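Local coordinates for protein glutamine synthetase (Helicobacter pylori, PDB 5ZLI) that belongs to the type I glutamine synthetase family and is built as a twelve-subunit assembly, each chain joining a beta-grasp domain to a catalytic domain, at residues B[121-125]-B[385-389]; B[302-308]-B[392-398]. All coordinates share one frame; numbering follows the deposited sequence.

Helix 377-393 is common to both contacts, which use successive parts of it: 385-389 lies against 121-125 in contact 1, while 392-398, the last two residues of the helix and the loop that follows, rests on 302-308 in contact 2. Contact 1 is mostly buried and made of methionine, leucine and alanine side chains around one histidine. Contact 2 sits farther from the centre of the chain and is partly exposed; it adds a hydrogen bond from His306 and a long salt bridge on its exposed side to the apolar packing. The two centres are about 13 Å apart, and Phe307 joins them, its CE2 lying 3.5 Å from Gly388 CA.

Contact 1: B[121-125]-B[385-389]; sequences ALQHL and LMAGM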
loop_
_atom_site.group_PDB
_atom_site.type_symbol
_atom_site.label_atom_id
_atom_site.label_comp_id
_atom_site.label_asym_id
_atom_site.label_seq_id
_atom_site.Cartn_x
_atom_site.Cartn_y
_atom_site.Cartn_z
ATOM N N ALA B 121 18.792 -20.185 -57.910
ATOM C CA ALA B 121 19.979 -20.877 -57.410
ATOM C C ALA B 121 19.877 -22.378 -57.588
ATOM O O ALA B 121 20.895 -23.046 -57.782
ATOM C CB ALA B 121 20.208 -20.558 -55.939
ATOM N N LEU B 122 18.686 -22.935 -57.385
ATOM C CA LEU B 122 18.469 -24.350 -57.635
ATOM C C LEU B 122 18.334 -24.649 -59.116
ATOM O O LEU B 122 18.599 -25.775 -59.538
ATOM C CB LEU B 122 17.246 -24.852 -56.868
ATOM C CG LEU B 122 16.773 -26.284 -57.131
ATOM C CD1 LEU B 122 17.813 -27.320 -56.731
ATOM C CD2 LEU B 122 15.456 -26.519 -56.395
ATOM N N GLN B 123 17.939 -23.674 -59.924
ATOM C CA GLN B 123 17.869 -23.970 -61.347
ATOM C C GLN B 123 19.231 -23.845 -62.018
ATOM O O GLN B 123 19.497 -24.569 -62.981
ATOM C CB GLN B 123 16.818 -23.082 -62.007
ATOM C CG GLN B 123 15.394 -23.702 -62.000
ATOM C CD GLN B 123 14.797 -24.036 -60.593
ATOM O OE1 GLN B 123 15.478 -24.031 -59.559
ATOM N NE2 GLN B 123 13.501 -24.324 -60.579
ATOM N N HIS B 124 20.120 -22.982 -61.501
ATOM C CA HIS B 124 21.493 -22.929 -62.006
ATOM C C HIS B 124 22.207 -24.263 -61.865
ATOM O O HIS B 124 23.139 -24.519 -62.624
ATOM C CB HIS B 124 22.331 -21.850 -61.296
ATOM C CG HIS B 124 23.801 -21.934 -61.596
ATOM N ND1 HIS B 124 24.732 -22.353 -60.671
ATOM C CD2 HIS B 124 24.494 -21.675 -62.733
ATOM C CE1 HIS B 124 25.935 -22.343 -61.221
ATOM N NE2 HIS B 124 25.817 -21.937 -62.472
ATOM N N LEU B 125 21.806 -25.114 -60.912
ATOM C CA LEU B 125 22.454 -26.414 -60.768
ATOM C C LEU B 125 21.961 -27.405 -61.822
ATOM O O LEU B 125 22.767 -28.049 -62.505
ATOM C CB LEU B 125 22.237 -26.974 -59.355
ATOM C CG LEU B 125 22.696 -28.406 -58.989
ATOM C CD1 LEU B 125 24.215 -28.604 -59.174
ATOM C CD2 LEU B 125 22.253 -28.807 -57.579
ATOM N N LEU B 385 24.523 -23.300 -51.702
ATOM C CA LEU B 385 24.639 -24.112 -52.907
ATOM C C LEU B 385 25.554 -23.464 -53.933
ATOM O O LEU B 385 26.361 -24.148 -54.555
ATOM C CB LEU B 385 23.271 -24.408 -53.494
ATOM C CG LEU B 385 23.407 -25.157 -54.820
ATOM C CD1 LEU B 385 24.032 -26.554 -54.674
ATOM C CD2 LEU B 385 22.013 -25.266 -55.477
ATOM N N MET B 386 25.478 -22.146 -54.098
ATOM C CA MET B 386 26.367 -21.475 -55.047
ATOM C C MET B 386 27.829 -21.595 -54.640
ATOM O O MET B 386 28.712 -21.544 -55.499
ATOM C CB MET B 386 26.025 -19.993 -55.187
ATOM C CG MET B 386 24.670 -19.642 -55.770
ATOM S SD MET B 386 24.294 -20.272 -57.407
ATOM C CE MET B 386 25.383 -19.294 -58.439
ATOM N N ALA B 387 28.114 -21.738 -53.352
ATOM C CA ALA B 387 29.505 -21.856 -52.941
ATOM C C ALA B 387 30.020 -23.269 -53.079
ATOM O O ALA B 387 31.215 -23.468 -53.330
ATOM C CB ALA B 387 29.684 -21.413 -51.498
ATOM N N GLY B 388 29.153 -24.257 -52.859
ATOM C CA GLY B 388 29.567 -25.623 -53.077
ATOM C C GLY B 388 29.782 -25.929 -54.541
ATOM O O GLY B 388 30.727 -26.642 -54.893
ATOM N N MET B 389 29.001 -25.294 -55.420
ATOM C CA MET B 389 29.130 -25.583 -56.844
ATOM C C MET B 389 30.410 -24.996 -57.403
ATOM O O MET B 389 31.050 -25.605 -58.268
ATOM C CB MET B 389 27.930 -25.046 -57.621
ATOM C CG MET B 389 26.658 -25.834 -57.452
ATOM S SD MET B 389 25.299 -25.087 -58.389
ATOM C CE MET B 389 25.902 -25.396 -60.053
#
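Met389 and Met386 bring their sulfur ends up to His124, while Leu385 meets Leu125 on the other flank of Met389. The Met389 thioether lies between His124 and Leu125: its SD is 3.7 Å from Leu125 CB, and its CE packs near Leu125 CD1. The side chains of Met389 and His124 run antiparallel past each other, a Met-aromatic contact with Met389 SD 4.5 Å from the centroid of the His124 ring and 66° off the normal, so the approach is oblique. Met386 SD makes a second oblique approach to the same ring. Bends at chi2 and chi3 (-71°) turn the end of Met386 outward to the histidine, with Met386 CE 3.8 Å from His124 ND1. Two helices of the catalytic domain, 114-128 and 377-393, thus run side by side, their local axes 26° from parallel and 10.3 Å apart, a spacing filled by these long side chains. Leu385 CD1 is 4.1 Å from Leu125 CD2, the two side chains nearly perpendicular; Leu385 CD2 sits 3.4 Å from Ala121 O. Next outward, Ala134 of strand 133-145 touches both leucines, Leu125 and Leu385. Val445 packs on Ala121 and Met386, Ser443 touches His124 and Leu440 touches Met386.

Contact 2: B[302-308]-B[392-398]; sequences EFALHFL and VKNKIDP
His306 juts from helix 302-313 into the bend of the loop after helix 377-393, where Lys395 covers one face of its ring and Ile396 meets its edge. Lys395 CA lies over the ring centre, and Lys395 CB adds a CH-pi contact 4.0 Å from the centroid. At the ring edge, His306 ND1 donates to Ile396 O at 3.0 Å; the bond is nearly straight (168°) and in the ring plane, yet it reaches the carbonyl from above its plane. Lys395 has left-handed helical backbone angles (43/54) where the chain turns after the helix. The contact packs the end of helix 377-393 and the loop after it onto helix 302-313, which backs onto strands 278-286 and 366-368. Val392 is the bump at one end: CG2 sits over a face of Phe303, 3.9 Å from its centroid and displaced from the ring centre, while Val392 CG1 lies beside Phe303 CE1. At the other end the Pro398 ring fills the hollow between Leu305 and Leu308, its CG 3.7 Å from Leu305 CD2 and its CB 3.8 Å from Leu308 CD2, with Tyr344 touching both Pro398 and Leu308. On the exposed side, Lys395 NZ reaches Glu302 OE2 in a long salt bridge of 3.9 Å.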
loop_
_atom_site.group_PDB
_atom_site.type_symbol
_atom_site.label_atom_id
_atom_site.label_comp_id
_atom_site.label_asym_id
_atom_site.label_seq_id
_atom_site.Cartn_x
_atom_site.Cartn_y
_atom_site.Cartn_z
ATOM N N GLU B 302 34.750 -37.582 -53.839
ATOM C CA GLU B 302 35.532 -36.454 -54.349
ATOM C C GLU B 302 34.611 -35.283 -54.685
ATOM O O GLU B 302 34.893 -34.134 -54.338
ATOM C CB GLU B 302 36.344 -36.915 -55.575
ATOM C CG GLU B 302 36.844 -35.825 -56.528
ATOM C CD GLU B 302 37.270 -36.381 -57.909
ATOM O OE1 GLU B 302 37.382 -37.625 -58.052
ATOM O OE2 GLU B 302 37.488 -35.570 -58.850
ATOM N N PHE B 303 33.473 -35.580 -55.314
ATOM C CA PHE B 303 32.488 -34.554 -55.630
ATOM C C PHE B 303 32.070 -33.789 -54.378
ATOM O O PHE B 303 32.029 -32.551 -54.377
ATOM C CB PHE B 303 31.286 -35.222 -56.300
ATOM C CG PHE B 303 30.211 -34.271 -56.715
ATOM C CD1 PHE B 303 30.306 -33.578 -57.911
ATOM C CD2 PHE B 303 29.100 -34.066 -55.922
ATOM C CE1 PHE B 303 29.309 -32.693 -58.309
ATOM C CE2 PHE B 303 28.100 -33.179 -56.311
ATOM C CZ PHE B 303 28.212 -32.493 -57.509
ATOM N N ALA B 304 31.743 -34.515 -53.301
ATOM C CA ALA B 304 31.359 -33.880 -52.037
ATOM C C ALA B 304 32.515 -33.115 -51.405
ATOM O O ALA B 304 32.312 -32.036 -50.841
ATOM C CB ALA B 304 30.814 -34.913 -51.057
ATOM N N LEU B 305 33.726 -33.673 -51.437
ATOM C CA LEU B 305 34.838 -32.980 -50.794
ATOM C C LEU B 305 35.213 -31.710 -51.538
ATOM O O LEU B 305 35.662 -30.740 -50.915
ATOM C CB LEU B 305 36.065 -33.881 -50.705
ATOM C CG LEU B 305 36.088 -34.861 -49.554
ATOM C CD1 LEU B 305 37.008 -35.993 -49.917
ATOM C CD2 LEU B 305 36.566 -34.133 -48.323
ATOM N N HIS B 306 35.047 -31.705 -52.863
ATOM C CA HIS B 306 35.213 -30.477 -53.624
ATOM C C HIS B 306 34.093 -29.497 -53.301
ATOM O O HIS B 306 34.340 -28.297 -53.124
ATOM C CB HIS B 306 35.294 -30.797 -55.122
ATOM C CG HIS B 306 36.587 -31.443 -55.536
ATOM N ND1 HIS B 306 37.805 -31.106 -54.982
ATOM C CD2 HIS B 306 36.842 -32.426 -56.430
ATOM C CE1 HIS B 306 38.754 -31.846 -55.524
ATOM N NE2 HIS B 306 38.194 -32.658 -56.403
ATOM N N PHE B 307 32.865 -29.993 -53.164
ATOM C CA PHE B 307 31.793 -29.140 -52.659
ATOM C C PHE B 307 32.181 -28.468 -51.330
ATOM O O PHE B 307 32.069 -27.243 -51.180
ATOM C CB PHE B 307 30.526 -29.983 -52.498
ATOM C CG PHE B 307 29.320 -29.200 -52.121
ATOM C CD1 PHE B 307 29.137 -28.758 -50.832
ATOM C CD2 PHE B 307 28.350 -28.936 -53.054
ATOM C CE1 PHE B 307 28.034 -28.072 -50.498
ATOM C CE2 PHE B 307 27.232 -28.240 -52.715
ATOM C CZ PHE B 307 27.074 -27.809 -51.440
ATOM N N LEU B 308 32.656 -29.261 -50.363
ATOM C CA LEU B 308 33.028 -28.724 -49.058
ATOM C C LEU B 308 34.142 -27.692 -49.147
ATOM O O LEU B 308 34.142 -26.700 -48.403
ATOM C CB LEU B 308 33.442 -29.865 -48.131
ATOM C CG LEU B 308 34.147 -29.417 -46.848
ATOM C CD1 LEU B 308 33.155 -28.689 -45.995
ATOM C CD2 LEU B 308 34.735 -30.616 -46.091
ATOM N N VAL B 392 32.961 -27.635 -56.865
ATOM C CA VAL B 392 33.000 -28.747 -57.810
ATOM C C VAL B 392 33.552 -28.288 -59.157
ATOM O O VAL B 392 34.331 -29.003 -59.805
ATOM C CB VAL B 392 31.597 -29.363 -57.968
ATOM C CG1 VAL B 392 31.591 -30.369 -59.104
ATOM C CG2 VAL B 392 31.154 -30.011 -56.687
ATOM N N LYS B 393 33.188 -27.073 -59.577
ATOM C CA LYS B 393 33.709 -26.527 -60.820
ATOM C C LYS B 393 35.219 -26.418 -60.749
ATOM O O LYS B 393 35.928 -26.939 -61.611
ATOM C CB LYS B 393 33.068 -25.159 -61.096
ATOM C CG LYS B 393 31.558 -25.230 -61.439
ATOM C CD LYS B 393 30.881 -23.854 -61.399
ATOM C CE LYS B 393 31.149 -23.058 -62.665
ATOM N NZ LYS B 393 30.316 -23.513 -63.830
ATOM N N ASN B 394 35.732 -25.792 -59.688
ATOM C CA ASN B 394 37.158 -25.521 -59.555
ATOM C C ASN B 394 37.910 -26.593 -58.772
ATOM O O ASN B 394 39.039 -26.328 -58.313
ATOM C CB ASN B 394 37.388 -24.156 -58.920
ATOM C CG ASN B 394 36.782 -23.051 -59.725
ATOM O OD1 ASN B 394 35.855 -23.287 -60.504
ATOM N ND2 ASN B 394 37.311 -21.842 -59.576
ATOM N N LYS B 395 37.303 -27.768 -58.587
ATOM C CA LYS B 395 37.922 -28.904 -57.909
ATOM C C LYS B 395 38.672 -28.457 -56.655
ATOM O O LYS B 395 39.851 -28.751 -56.467
ATOM C CB LYS B 395 38.884 -29.602 -58.867
ATOM C CG LYS B 395 38.326 -29.949 -60.250
ATOM C CD LYS B 395 37.476 -31.227 -60.303
ATOM C CE LYS B 395 37.417 -31.781 -61.726
ATOM N NZ LYS B 395 36.790 -33.122 -61.821
ATOM N N ILE B 396 37.971 -27.748 -55.770
ATOM C CA ILE B 396 38.628 -27.127 -54.619
ATOM C C ILE B 396 38.844 -28.154 -53.512
ATOM O O ILE B 396 37.899 -28.797 -53.044
ATOM C CB ILE B 396 37.827 -25.918 -54.101
ATOM C CG1 ILE B 396 37.692 -24.836 -55.182
ATOM C CG2 ILE B 396 38.533 -25.317 -52.891
ATOM C CD1 ILE B 396 37.156 -23.492 -54.679
ATOM N N ASP B 397 40.085 -28.265 -53.059
ATOM C CA ASP B 397 40.464 -29.130 -51.943
ATOM C C ASP B 397 40.036 -28.469 -50.632
ATOM O O ASP B 397 40.385 -27.309 -50.387
ATOM C CB ASP B 397 41.987 -29.361 -51.950
ATOM C CG ASP B 397 42.416 -30.579 -51.150
ATOM O OD1 ASP B 397 42.858 -31.557 -51.786
ATOM O OD2 ASP B 397 42.325 -30.576 -49.904
ATOM N N PRO B 398 39.303 -29.163 -49.764
ATOM C CA PRO B 398 38.885 -28.557 -48.501
ATOM C C PRO B 398 39.961 -28.574 -47.437
ATOM O O PRO B 398 39.707 -28.109 -46.321
ATOM C CB PRO B 398 37.709 -29.451 -48.080
ATOM C CG PRO B 398 38.086 -30.779 -48.590
ATOM C CD PRO B 398 38.830 -30.552 -49.886
#